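Local coordinates for Ice-binding protein (Flavobacteriaceae bacterium, PDB 5UYT), which is a multi-domain antifreeze protein of an Antarctic bacterium that probably binds ice through its right-handed beta-solenoid domains, at residues N45-M50 / L305-H310; D292-Y297 / T311-A316; V363-D368 / G381-N386. All coordinates share one frame; numbering follows the deposited sequence.

Contact 1. Residues N45-M50 / L305-H310; sequences NVDGVM and LVLTPH
The carboxylate of D47 reaches across to T308, whose hydroxyl OG1 donates to D47 OD2 at 2.6 Å on the syn lone pair, the side of the other carboxylate oxygen. The side chain gets there because CG of D47 stands anti to the backbone N (chi1 -175°), which sends the carboxylate out from an inverse gamma turn centred on D47. CB of the same residue sits 3.5 Å from V306 O. The second oxygen, OD1, is taken by Y312 OH, so both carboxylate oxygens have a protein partner. H310 ND1 also bonds to that hydroxyl; its bond to T308 O, 3.3 Å, is weak. The H310 ring and the D47 carboxylate stand nearly perpendicular, their planes 87° apart. A water is lodged between D47 OD2 and V306 O: water 1 donates to D47 OD2 at 2.7 Å and to V306 O at 2.8 Å, linking the carboxylate to the backbone of strand 305-307. The contact joins two ice-binding-like regions of the chain: 45-50 is in the loop between strands 32-35 and 50-52 of the first, and 305-307 is an outer strand of the second right-handed beta-solenoid. Away from the carboxylate the approach is looser. N45 meets only L305 across the contact, N45 CB and L305 CD1 being 4.0 Å apart, and its amide oxygen turns instead to Y297 N.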
ATOM      1  N   ASN A  45       6.177  -5.228   7.138  1.00 21.38           N
ATOM      2  CA  ASN A  45       4.894  -4.559   6.880  1.00 20.85           C
ATOM      3  C   ASN A  45       4.281  -5.048   5.576  1.00 20.92           C
ATOM      4  O   ASN A  45       4.950  -5.036   4.533  1.00 21.31           O
ATOM      5  CB  ASN A  45       5.072  -3.023   6.879  1.00 20.32           C
ATOM      6  CG  ASN A  45       5.352  -2.484   8.259  1.00 20.95           C
ATOM      7  OD1 ASN A  45       4.665  -2.845   9.226  1.00 21.35           O
ATOM      8  ND2 ASN A  45       6.346  -1.606   8.373  1.00 20.51           N
ATOM      9  N   VAL A  46       3.042  -5.535   5.673  1.00 20.01           N
ATOM     10  CA  VAL A  46       2.281  -6.055   4.535  1.00 19.92           C
ATOM     11  C   VAL A  46       1.059  -5.184   4.305  1.00 19.82           C
ATOM     12  O   VAL A  46       0.380  -4.843   5.262  1.00 21.02           O
ATOM     13  CB  VAL A  46       1.862  -7.521   4.801  1.00 20.37           C
ATOM     14  CG1 VAL A  46       0.806  -7.980   3.794  1.00 20.77           C
ATOM     15  CG2 VAL A  46       3.089  -8.422   4.683  1.00 20.92           C
ATOM     16  N   ASP A  47       0.820  -4.751   3.063  1.00 19.26           N
ATOM     17  CA  ASP A  47      -0.433  -4.058   2.773  1.00 19.14           C
ATOM     18  C   ASP A  47      -1.533  -5.094   2.584  1.00 19.80           C
ATOM     19  O   ASP A  47      -1.965  -5.374   1.457  1.00 19.97           O
ATOM     20  CB  ASP A  47      -0.338  -3.144   1.527  1.00 19.28           C
ATOM     21  CG  ASP A  47      -1.604  -2.350   1.309  1.00 19.58           C
ATOM     22  OD1 ASP A  47      -2.394  -2.272   2.271  1.00 19.85           O
ATOM     23  OD2 ASP A  47      -1.831  -1.785   0.203  1.00 19.79           O
ATOM     24  N   GLY A  48      -2.018  -5.617   3.705  1.00 20.29           N
ATOM     25  CA  GLY A  48      -2.975  -6.717   3.717  1.00 21.53           C
ATOM     26  C   GLY A  48      -3.018  -7.259   5.132  1.00 22.64           C
ATOM     27  O   GLY A  48      -2.207  -6.858   5.989  1.00 22.99           O
ATOM     28  N   VAL A  49      -3.962  -8.160   5.384  1.00 22.77           N
ATOM     29  CA  VAL A  49      -4.115  -8.733   6.729  1.00 23.92           C
ATOM     30  C   VAL A  49      -3.366 -10.042   6.804  1.00 24.53           C
ATOM     31  O   VAL A  49      -3.429 -10.880   5.861  1.00 24.33           O
ATOM     32  CB  VAL A  49      -5.607  -8.944   7.070  1.00 24.81           C
ATOM     33  CG1 VAL A  49      -5.797  -9.574   8.457  1.00 25.63           C
ATOM     34  CG2 VAL A  49      -6.349  -7.616   6.925  1.00 24.76           C
ATOM     35  N   MET A  50      -2.651 -10.235   7.913  1.00 25.08           N
ATOM     36  CA  MET A  50      -2.036 -11.544   8.203  1.00 26.00           C
ATOM     37  C   MET A  50      -3.120 -12.475   8.733  1.00 27.51           C
ATOM     38  O   MET A  50      -3.564 -12.314   9.870  1.00 28.75           O
ATOM     39  CB  MET A  50      -0.867 -11.385   9.207  1.00 26.62           C
ATOM     40  CG  MET A  50       0.182 -10.347   8.774  1.00 25.82           C
ATOM     41  SD  MET A  50       0.877 -10.603   7.122  1.00 25.64           S
ATOM     42  CE  MET A  50       1.733 -12.171   7.347  1.00 26.27           C
ATOM     43  N   LEU A 305       7.552   0.983   1.094  1.00 18.75           N
ATOM     44  CA  LEU A 305       6.240   0.419   1.341  1.00 18.79           C
ATOM     45  C   LEU A 305       5.255   1.147   0.433  1.00 18.56           C
ATOM     46  O   LEU A 305       5.362   2.376   0.238  1.00 18.64           O
ATOM     47  CB  LEU A 305       5.828   0.691   2.803  1.00 18.73           C
ATOM     48  CG  LEU A 305       4.513   0.181   3.404  1.00 19.42           C
ATOM     49  CD1 LEU A 305       4.407  -1.348   3.362  1.00 21.19           C
ATOM     50  CD2 LEU A 305       4.413   0.699   4.854  1.00 19.20           C
ATOM     51  N   VAL A 306       4.304   0.398  -0.116  1.00 18.52           N
ATOM     52  CA  VAL A 306       3.209   0.985  -0.880  1.00 17.83           C
ATOM     53  C   VAL A 306       1.912   0.624  -0.160  1.00 18.16           C
ATOM     54  O   VAL A 306       1.690  -0.562   0.189  1.00 18.02           O
ATOM     55  CB  VAL A 306       3.176   0.427  -2.329  1.00 19.49           C
ATOM     56  CG1 VAL A 306       2.045   1.057  -3.148  1.00 19.70           C
ATOM     57  CG2 VAL A 306       4.514   0.661  -3.020  1.00 19.78           C
ATOM     58  N   LEU A 307       1.053   1.633   0.022  1.00 17.35           N
ATOM     59  CA  LEU A 307      -0.253   1.475   0.646  1.00 17.71           C
ATOM     60  C   LEU A 307      -1.373   1.800  -0.362  1.00 17.70           C
ATOM     61  O   LEU A 307      -1.124   2.413  -1.413  1.00 18.29           O
ATOM     62  CB  LEU A 307      -0.353   2.371   1.895  1.00 16.57           C
ATOM     63  CG  LEU A 307       0.710   2.104   2.992  1.00 16.27           C
ATOM     64  CD1 LEU A 307       0.485   3.054   4.192  1.00 16.16           C
ATOM     65  CD2 LEU A 307       0.719   0.635   3.446  1.00 16.86           C
ATOM     66  N   THR A 308      -2.588   1.338  -0.035  1.00 18.35           N
ATOM     67  CA  THR A 308      -3.786   1.500  -0.866  1.00 18.27           C
ATOM     68  C   THR A 308      -4.906   2.118  -0.002  1.00 18.36           C
ATOM     69  O   THR A 308      -4.731   2.279   1.226  1.00 17.89           O
ATOM     70  CB  THR A 308      -4.212   0.140  -1.473  1.00 18.86           C
ATOM     71  OG1 THR A 308      -4.221  -0.871  -0.453  1.00 19.25           O
ATOM     72  CG2 THR A 308      -3.259  -0.256  -2.606  1.00 18.80           C
ATOM     73  N   PRO A 309      -6.044   2.511  -0.625  1.00 19.44           N
ATOM     74  CA  PRO A 309      -7.015   3.279   0.149  1.00 19.46           C
ATOM     75  C   PRO A 309      -7.679   2.441   1.261  1.00 20.06           C
ATOM     76  O   PRO A 309      -8.429   1.490   0.972  1.00 21.05           O
ATOM     77  CB  PRO A 309      -8.061   3.709  -0.905  1.00 19.77           C
ATOM     78  CG  PRO A 309      -7.281   3.729  -2.175  1.00 19.53           C
ATOM     79  CD  PRO A 309      -6.382   2.521  -2.061  1.00 19.42           C
ATOM     80  N   HIS A 310      -7.352   2.795   2.512  1.00 19.62           N
ATOM     81  CA  HIS A 310      -7.757   2.056   3.718  1.00 20.25           C
ATOM     82  C   HIS A 310      -7.530   2.980   4.920  1.00 20.12           C
ATOM     83  O   HIS A 310      -6.839   3.994   4.810  1.00 19.92           O
ATOM     84  CB  HIS A 310      -6.854   0.829   3.966  1.00 20.53           C
ATOM     85  CG  HIS A 310      -7.065  -0.314   3.013  1.00 20.70           C
ATOM     86  ND1 HIS A 310      -6.165  -0.605   2.009  1.00 21.12           N
ATOM     87  CD2 HIS A 310      -8.043  -1.247   2.925  1.00 22.23           C
ATOM     88  CE1 HIS A 310      -6.577  -1.672   1.342  1.00 21.77           C
ATOM     89  NE2 HIS A 310      -7.724  -2.074   1.866  1.00 22.33           N
TER
HETATM   90  O   HOH W   1      -0.014  -1.697  -1.728  1.00 18.89           O

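Contact 2. Residues D292-Y297 / T311-A316; sequences DIELLY and TYLLNA
I293 and Y312, and E294 and L313, pair as parallel beta bridges between successive passes of a right-handed beta-solenoid. Backbone bonds carry the ladder: L313 N donates to I293 O at 3.0 Å, and L295 N to L313 O at 2.8 Å. At the start, T311 O accepts from D292 N, and more weakly from I293 N. D292 adds a side-chain bond, OD2 taking T311 N at 2.8 Å in an almost straight N-H...O line (174°) but on the anti side, 29° out of the carboxylate plane. Among apolar contacts, Y312 CG lies anti to the carbonyl carbon (chi1 -70°), which lays the ring alongside I293, whose CB is 3.7 Å from Y312 CD1, and carries OH on to D47 OD1 of the loop 45-50. L295 CG lies 3.9 Å from Y312 CD1, and L295 CB 3.6 Å from L314 CD2. A leucine in place of Y312 would probably leave D47 OD1 without its hydroxyl partner and open a gap beside I293. On the face bearing E294 and L313, E294 CG lies 3.4 Å from L313 O. Beyond the last ladder bond, water 2 donates to E294 OE2 and L295 O and accepts from N315 N at 2.8 Å.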
ATOM      1  N   ASP A 292      -8.708  -1.054   9.123  1.00 23.84           N
ATOM      2  CA  ASP A 292      -8.798  -2.098   8.082  1.00 24.17           C
ATOM      3  C   ASP A 292      -7.588  -3.027   8.146  1.00 23.35           C
ATOM      4  O   ASP A 292      -7.714  -4.248   8.055  1.00 23.54           O
ATOM      5  CB  ASP A 292      -8.802  -1.442   6.694  1.00 23.96           C
ATOM      6  CG  ASP A 292     -10.039  -0.644   6.448  1.00 24.88           C
ATOM      7  OD1 ASP A 292     -11.132  -1.112   6.836  1.00 25.25           O
ATOM      8  OD2 ASP A 292      -9.942   0.447   5.871  1.00 23.91           O
ATOM      9  N   ILE A 293      -6.405  -2.435   8.259  1.00 22.41           N
ATOM     10  CA  ILE A 293      -5.139  -3.194   8.130  1.00 22.00           C
ATOM     11  C   ILE A 293      -4.187  -2.647   9.162  1.00 21.42           C
ATOM     12  O   ILE A 293      -3.978  -1.425   9.225  1.00 21.09           O
ATOM     13  CB  ILE A 293      -4.487  -3.051   6.728  1.00 20.69           C
ATOM     14  CG1 ILE A 293      -5.334  -3.759   5.639  1.00 20.97           C
ATOM     15  CG2 ILE A 293      -3.023  -3.564   6.725  1.00 20.32           C
ATOM     16  CD1 ILE A 293      -4.914  -3.369   4.221  1.00 20.62           C
ATOM     17  N   GLU A 294      -3.619  -3.537   9.979  1.00 22.00           N
ATOM     18  CA  GLU A 294      -2.570  -3.089  10.908  1.00 22.07           C
ATOM     19  C   GLU A 294      -1.197  -3.362  10.306  1.00 21.29           C
ATOM     20  O   GLU A 294      -0.906  -4.501   9.882  1.00 22.37           O
ATOM     21  CB  GLU A 294      -2.665  -3.747  12.296  1.00 23.50           C
ATOM     22  CG  GLU A 294      -1.545  -3.272  13.246  1.00 23.25           C
ATOM     23  CD  GLU A 294      -1.589  -3.908  14.633  1.00 24.68           C
ATOM     24  OE1 GLU A 294      -2.538  -4.683  14.926  1.00 25.88           O
ATOM     25  OE2 GLU A 294      -0.656  -3.654  15.432  1.00 24.34           O
ATOM     26  N   LEU A 295      -0.373  -2.332  10.284  1.00 20.04           N
ATOM     27  CA  LEU A 295       1.012  -2.440   9.803  1.00 19.66           C
ATOM     28  C   LEU A 295       1.818  -2.802  11.023  1.00 20.06           C
ATOM     29  O   LEU A 295       1.969  -1.995  11.953  1.00 19.56           O
ATOM     30  CB  LEU A 295       1.495  -1.115   9.133  1.00 18.62           C
ATOM     31  CG  LEU A 295       0.660  -0.645   7.929  1.00 18.33           C
ATOM     32  CD1 LEU A 295       1.069   0.713   7.415  1.00 17.40           C
ATOM     33  CD2 LEU A 295       0.694  -1.657   6.768  1.00 18.93           C
ATOM     34  N   LEU A 296       2.305  -4.049  11.042  1.00 20.31           N
ATOM     35  CA  LEU A 296       2.769  -4.639  12.297  1.00 21.60           C
ATOM     36  C   LEU A 296       4.142  -4.193  12.808  1.00 21.75           C
ATOM     37  O   LEU A 296       4.521  -4.539  13.953  1.00 22.99           O
ATOM     38  CB  LEU A 296       2.709  -6.160  12.172  1.00 22.58           C
ATOM     39  CG  LEU A 296       1.274  -6.678  12.081  1.00 23.39           C
ATOM     40  CD1 LEU A 296       1.303  -8.152  11.704  1.00 24.35           C
ATOM     41  CD2 LEU A 296       0.502  -6.505  13.390  1.00 24.10           C
ATOM     42  N   TYR A 297       4.873  -3.422  11.989  1.00 20.64           N
ATOM     43  CA  TYR A 297       6.267  -3.042  12.317  1.00 21.13           C
ATOM     44  C   TYR A 297       6.504  -1.549  12.152  1.00 20.27           C
ATOM     45  O   TYR A 297       7.115  -1.133  11.175  1.00 19.87           O
ATOM     46  CB  TYR A 297       7.304  -3.913  11.537  1.00 21.28           C
ATOM     47  CG  TYR A 297       6.976  -5.368  11.708  1.00 22.76           C
ATOM     48  CD1 TYR A 297       6.150  -6.033  10.789  1.00 22.94           C
ATOM     49  CD2 TYR A 297       7.398  -6.062  12.836  1.00 24.48           C
ATOM     50  CE1 TYR A 297       5.785  -7.375  10.980  1.00 24.01           C
ATOM     51  CE2 TYR A 297       7.036  -7.388  13.035  1.00 25.75           C
ATOM     52  CZ  TYR A 297       6.219  -8.027  12.110  1.00 26.03           C
ATOM     53  OH  TYR A 297       5.882  -9.361  12.315  1.00 27.55           O
ATOM     54  N   THR A 311      -8.034   2.544   6.071  1.00 20.77           N
ATOM     55  CA  THR A 311      -7.594   3.053   7.342  1.00 20.90           C
ATOM     56  C   THR A 311      -6.537   2.079   7.896  1.00 20.60           C
ATOM     57  O   THR A 311      -6.845   0.906   8.147  1.00 20.96           O
ATOM     58  CB  THR A 311      -8.765   3.127   8.317  1.00 22.11           C
ATOM     59  OG1 THR A 311      -9.771   4.017   7.804  1.00 21.47           O
ATOM     60  CG2 THR A 311      -8.277   3.650   9.681  1.00 22.56           C
ATOM     61  N   TYR A 312      -5.324   2.580   8.131  1.00 19.50           N
ATOM     62  CA  TYR A 312      -4.224   1.742   8.648  1.00 19.06           C
ATOM     63  C   TYR A 312      -3.982   2.068  10.097  1.00 19.32           C
ATOM     64  O   TYR A 312      -4.201   3.213  10.518  1.00 18.33           O
ATOM     65  CB  TYR A 312      -2.937   2.057   7.882  1.00 18.69           C
ATOM     66  CG  TYR A 312      -3.001   1.570   6.461  1.00 18.95           C
ATOM     67  CD1 TYR A 312      -2.753   0.221   6.165  1.00 19.77           C
ATOM     68  CD2 TYR A 312      -3.362   2.432   5.411  1.00 18.92           C
ATOM     69  CE1 TYR A 312      -2.827  -0.254   4.854  1.00 18.91           C
ATOM     70  CE2 TYR A 312      -3.439   1.963   4.098  1.00 18.38           C
ATOM     71  CZ  TYR A 312      -3.167   0.622   3.829  1.00 18.54           C
ATOM     72  OH  TYR A 312      -3.246   0.100   2.545  1.00 18.01           O
ATOM     73  N   LEU A 313      -3.493   1.084  10.845  1.00 19.88           N
ATOM     74  CA  LEU A 313      -3.011   1.304  12.218  1.00 20.58           C
ATOM     75  C   LEU A 313      -1.521   0.945  12.306  1.00 20.42           C
ATOM     76  O   LEU A 313      -1.099  -0.159  11.915  1.00 20.18           O
ATOM     77  CB  LEU A 313      -3.787   0.436  13.233  1.00 21.76           C
ATOM     78  CG  LEU A 313      -3.246   0.492  14.673  1.00 22.71           C
ATOM     79  CD1 LEU A 313      -3.378   1.873  15.322  1.00 23.39           C
ATOM     80  CD2 LEU A 313      -3.927  -0.592  15.510  1.00 24.36           C
ATOM     81  N   LEU A 314      -0.727   1.892  12.791  1.00 19.44           N
ATOM     82  CA  LEU A 314       0.625   1.592  13.254  1.00 19.64           C
ATOM     83  C   LEU A 314       0.554   1.693  14.784  1.00 20.38           C
ATOM     84  O   LEU A 314       0.430   2.800  15.310  1.00 20.12           O
ATOM     85  CB  LEU A 314       1.615   2.607  12.668  1.00 18.86           C
ATOM     86  CG  LEU A 314       1.856   2.428  11.156  1.00 18.69           C
ATOM     87  CD1 LEU A 314       2.043   3.794  10.527  1.00 18.07           C
ATOM     88  CD2 LEU A 314       3.099   1.576  10.908  1.00 18.91           C
ATOM     89  N   ASN A 315       0.632   0.554  15.487  1.00 20.78           N
ATOM     90  CA  ASN A 315       0.272   0.523  16.918  1.00 21.84           C
ATOM     91  C   ASN A 315       1.437   0.840  17.899  1.00 22.46           C
ATOM     92  O   ASN A 315       1.459   0.322  19.029  1.00 23.31           O
ATOM     93  CB  ASN A 315      -0.418  -0.798  17.291  1.00 23.31           C
ATOM     94  CG  ASN A 315      -1.255  -0.668  18.570  1.00 24.93           C
ATOM     95  OD1 ASN A 315      -1.835   0.398  18.836  1.00 25.09           O
ATOM     96  ND2 ASN A 315      -1.293  -1.718  19.371  1.00 26.57           N
ATOM     97  N   ALA A 316       2.375   1.689  17.462  1.00 20.85           N
ATOM     98  CA  ALA A 316       3.562   2.065  18.258  1.00 21.47           C
ATOM     99  C   ALA A 316       4.150   3.316  17.664  1.00 20.72           C
ATOM    100  O   ALA A 316       3.736   3.740  16.581  1.00 19.91           O
ATOM    101  CB  ALA A 316       4.626   0.940  18.219  1.00 21.89           C
TER
HETATM  102  O   HOH W   2       1.298  -2.035  14.631  1.00 19.27           O

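Contact 3. Residues V363-D368 / G381-N386; sequences VFWKVD and GSVIGN
Four backbone hydrogen bonds stitch V363-V367 to S382-I384, alternating in direction as parallel strands require: S382 N to V363 O, W365 N to S382 O, I384 N to W365 O, and V367 N to I384 O. The bond from I384 N to W365 O is 2.8 Å long and that from V367 N to I384 O 2.9 Å. The strand axes run 13° apart and come within 4.7 Å, as expected for adjacent rungs of a beta-solenoid. On the face bearing W365, V383 and V367, V383 packs against both W365 and V367: its CG2 lies 4.0 Å from CD1 of W365, and its CG1 3.9 Å from CG2 of V367. CG of W365 lies beside the backbone N (chi1 -58°), which brings the indole edge to S382 O, in the ring plane. On the other face, the F364 ring rests against S382, F364 CD1 to S382 CB at 3.9 Å.

Outside partners hold several of these side chains. W365 NE1 bonds to K380 O, just before the corner at G381, where a CB would run into V363 CG1 and the preceding carbonyl oxygen. S382 OG bonds to R401 NH1. K366, a further residue of the face bearing F364 and I384, bonds through NZ to I340 O. Further out, strand 363-367 has strand 336-340 as its other neighbour and strand 382-385 continues to strand 397-404, while helix 270-288 lies along the face bearing K366 and I384, Y283 touching K366 and L279 touching I384.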
ATOM      1  N   VAL A 363      -5.324  12.553   2.174  1.00 16.23           N
ATOM      2  CA  VAL A 363      -4.409  11.791   3.033  1.00 16.10           C
ATOM      3  C   VAL A 363      -4.385  12.402   4.433  1.00 16.26           C
ATOM      4  O   VAL A 363      -4.173  13.641   4.583  1.00 16.40           O
ATOM      5  CB  VAL A 363      -2.994  11.850   2.438  1.00 15.65           C
ATOM      6  CG1 VAL A 363      -2.023  11.115   3.346  1.00 15.64           C
ATOM      7  CG2 VAL A 363      -3.017  11.244   1.024  1.00 16.34           C
ATOM      8  N   PHE A 364      -4.665  11.560   5.443  1.00 16.48           N
ATOM      9  CA  PHE A 364      -4.728  12.024   6.831  1.00 17.22           C
ATOM     10  C   PHE A 364      -3.894  11.158   7.745  1.00 17.45           C
ATOM     11  O   PHE A 364      -3.911   9.922   7.630  1.00 18.29           O
ATOM     12  CB  PHE A 364      -6.176  11.993   7.329  1.00 17.91           C
ATOM     13  CG  PHE A 364      -7.088  12.811   6.471  1.00 18.64           C
ATOM     14  CD1 PHE A 364      -7.231  14.181   6.708  1.00 19.21           C
ATOM     15  CD2 PHE A 364      -7.699  12.239   5.346  1.00 18.74           C
ATOM     16  CE1 PHE A 364      -8.028  14.968   5.874  1.00 20.22           C
ATOM     17  CE2 PHE A 364      -8.504  13.029   4.508  1.00 19.63           C
ATOM     18  CZ  PHE A 364      -8.647  14.380   4.765  1.00 20.35           C
ATOM     19  N   TRP A 365      -3.208  11.804   8.681  1.00 17.19           N
ATOM     20  CA  TRP A 365      -2.364  11.081   9.619  1.00 16.90           C
ATOM     21  C   TRP A 365      -2.848  11.478  11.005  1.00 17.93           C
ATOM     22  O   TRP A 365      -2.848  12.677  11.344  1.00 18.92           O
ATOM     23  CB  TRP A 365      -0.911  11.550   9.493  1.00 16.63           C
ATOM     24  CG  TRP A 365      -0.302  11.401   8.113  1.00 15.86           C
ATOM     25  CD1 TRP A 365      -0.513  12.214   7.021  1.00 15.98           C
ATOM     26  CD2 TRP A 365       0.638  10.409   7.707  1.00 16.46           C
ATOM     27  NE1 TRP A 365       0.239  11.763   5.957  1.00 16.15           N
ATOM     28  CE2 TRP A 365       0.952  10.656   6.353  1.00 16.06           C
ATOM     29  CE3 TRP A 365       1.225   9.302   8.355  1.00 16.45           C
ATOM     30  CZ2 TRP A 365       1.842   9.847   5.627  1.00 16.82           C
ATOM     31  CZ3 TRP A 365       2.132   8.507   7.637  1.00 16.94           C
ATOM     32  CH2 TRP A 365       2.444   8.799   6.285  1.00 17.17           C
ATOM     33  N   LYS A 366      -3.266  10.494  11.803  1.00 18.06           N
ATOM     34  CA  LYS A 366      -3.678  10.758  13.176  1.00 19.29           C
ATOM     35  C   LYS A 366      -2.532  10.306  14.073  1.00 18.92           C
ATOM     36  O   LYS A 366      -2.294   9.092  14.151  1.00 18.77           O
ATOM     37  CB  LYS A 366      -4.937   9.927  13.458  1.00 20.74           C
ATOM     38  CG  LYS A 366      -5.661  10.198  14.794  1.00 24.62           C
ATOM     39  CD  LYS A 366      -5.026   9.493  15.993  1.00 27.77           C
ATOM     40  CE  LYS A 366      -4.833   7.985  15.828  1.00 29.29           C
ATOM     41  NZ  LYS A 366      -4.009   7.429  16.948  1.00 31.02           N
ATOM     42  N   VAL A 367      -1.827  11.235  14.732  1.00 18.50           N
ATOM     43  CA  VAL A 367      -0.632  10.848  15.500  1.00 17.77           C
ATOM     44  C   VAL A 367      -0.845  11.110  17.005  1.00 18.36           C
ATOM     45  O   VAL A 367      -0.997  12.251  17.454  1.00 18.53           O
ATOM     46  CB  VAL A 367       0.624  11.625  15.003  1.00 17.25           C
ATOM     47  CG1 VAL A 367       1.841  11.157  15.807  1.00 17.38           C
ATOM     48  CG2 VAL A 367       0.798  11.408  13.483  1.00 16.23           C
ATOM     49  N   ASP A 368      -0.900  10.034  17.785  1.00 19.34           N
ATOM     50  CA  ASP A 368      -1.122  10.186  19.216  1.00 21.09           C
ATOM     51  C   ASP A 368       0.228  10.334  19.915  1.00 21.35           C
ATOM     52  O   ASP A 368       0.712   9.421  20.600  1.00 20.44           O
ATOM     53  CB  ASP A 368      -1.911   9.005  19.797  1.00 23.07           C
ATOM     54  CG  ASP A 368      -2.270   9.205  21.245  1.00 26.94           C
ATOM     55  OD1 ASP A 368      -2.296  10.360  21.723  1.00 28.03           O
ATOM     56  OD2 ASP A 368      -2.555   8.193  21.940  1.00 28.33           O
ATOM     57  N   GLY A 381      -0.208  15.357   3.019  1.00 15.89           N
ATOM     58  CA  GLY A 381      -1.441  15.040   3.751  1.00 16.85           C
ATOM     59  C   GLY A 381      -1.614  15.940   4.962  1.00 17.08           C
ATOM     60  O   GLY A 381      -0.778  16.822   5.202  1.00 17.05           O
ATOM     61  N   SER A 382      -2.689  15.709   5.716  1.00 17.35           N
ATOM     62  CA  SER A 382      -2.965  16.517   6.908  1.00 17.59           C
ATOM     63  C   SER A 382      -2.600  15.700   8.155  1.00 17.68           C
ATOM     64  O   SER A 382      -3.193  14.645   8.408  1.00 16.87           O
ATOM     65  CB  SER A 382      -4.454  16.884   6.936  1.00 18.72           C
ATOM     66  OG  SER A 382      -4.751  17.762   5.874  1.00 19.54           O
ATOM     67  N   VAL A 383      -1.616  16.191   8.913  1.00 17.80           N
ATOM     68  CA  VAL A 383      -1.153  15.484  10.101  1.00 18.99           C
ATOM     69  C   VAL A 383      -1.850  16.156  11.266  1.00 19.85           C
ATOM     70  O   VAL A 383      -1.810  17.387  11.418  1.00 18.32           O
ATOM     71  CB  VAL A 383       0.364  15.647  10.349  1.00 20.30           C
ATOM     72  CG1 VAL A 383       0.751  14.876  11.621  1.00 22.84           C
ATOM     73  CG2 VAL A 383       1.163  15.177   9.167  1.00 20.87           C
ATOM     74  N   ILE A 384      -2.501  15.342  12.089  1.00 20.05           N
ATOM     75  CA  ILE A 384      -3.098  15.860  13.308  1.00 24.02           C
ATOM     76  C   ILE A 384      -2.514  15.107  14.467  1.00 23.94           C
ATOM     77  O   ILE A 384      -2.882  13.949  14.717  1.00 23.03           O
ATOM     78  CB  ILE A 384      -4.605  15.685  13.331  1.00 26.64           C
ATOM     79  CG1 ILE A 384      -5.224  16.247  12.050  1.00 29.78           C
ATOM     80  CG2 ILE A 384      -5.165  16.374  14.583  1.00 30.99           C
ATOM     81  CD1 ILE A 384      -6.732  16.274  12.093  1.00 32.70           C
ATOM     82  N   GLY A 385      -1.602  15.784  15.152  1.00 23.39           N
ATOM     83  CA  GLY A 385      -0.917  15.250  16.307  1.00 23.09           C
ATOM     84  C   GLY A 385      -1.720  15.571  17.552  1.00 23.49           C
ATOM     85  O   GLY A 385      -2.656  16.391  17.528  1.00 23.05           O
ATOM     86  N   ASN A 386      -1.346  14.905  18.642  1.00 24.16           N
ATOM     87  CA  ASN A 386      -2.085  14.984  19.897  1.00 24.51           C
ATOM     88  C   ASN A 386      -1.110  14.880  21.052  1.00 26.81           C
ATOM     89  O   ASN A 386      -0.369  13.885  21.144  1.00 26.80           O
ATOM     90  CB  ASN A 386      -3.083  13.824  19.989  1.00 24.91           C
ATOM     91  CG  ASN A 386      -3.923  13.858  21.258  1.00 26.04           C
ATOM     92  OD1 ASN A 386      -3.986  12.859  21.995  1.00 28.17           O
ATOM     93  ND2 ASN A 386      -4.611  14.970  21.500  1.00 24.87           N
TER

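How the contacts relate
Contacts 1 and 2 are interlocked: their segments alternate along the chain, their centres are about 9 Å apart, and D47 OD1 meets Y312 OH at 2.5 Å while N45 OD1 meets Y297 N at 2.8 Å, both probable hydrogen bonds. The first ice-binding-like region is thus joined to the edge rung of the second, whose ladder contact 2 begins. Contact 3 lies further along the same solenoid: strand 311-314 pairs with 336-340, which pairs with 363-367. Its centre is about 14 Å from that of contact 2 and about 18 Å from that of contact 1, with nearest atoms about 6 Å away in both cases, so it touches neither.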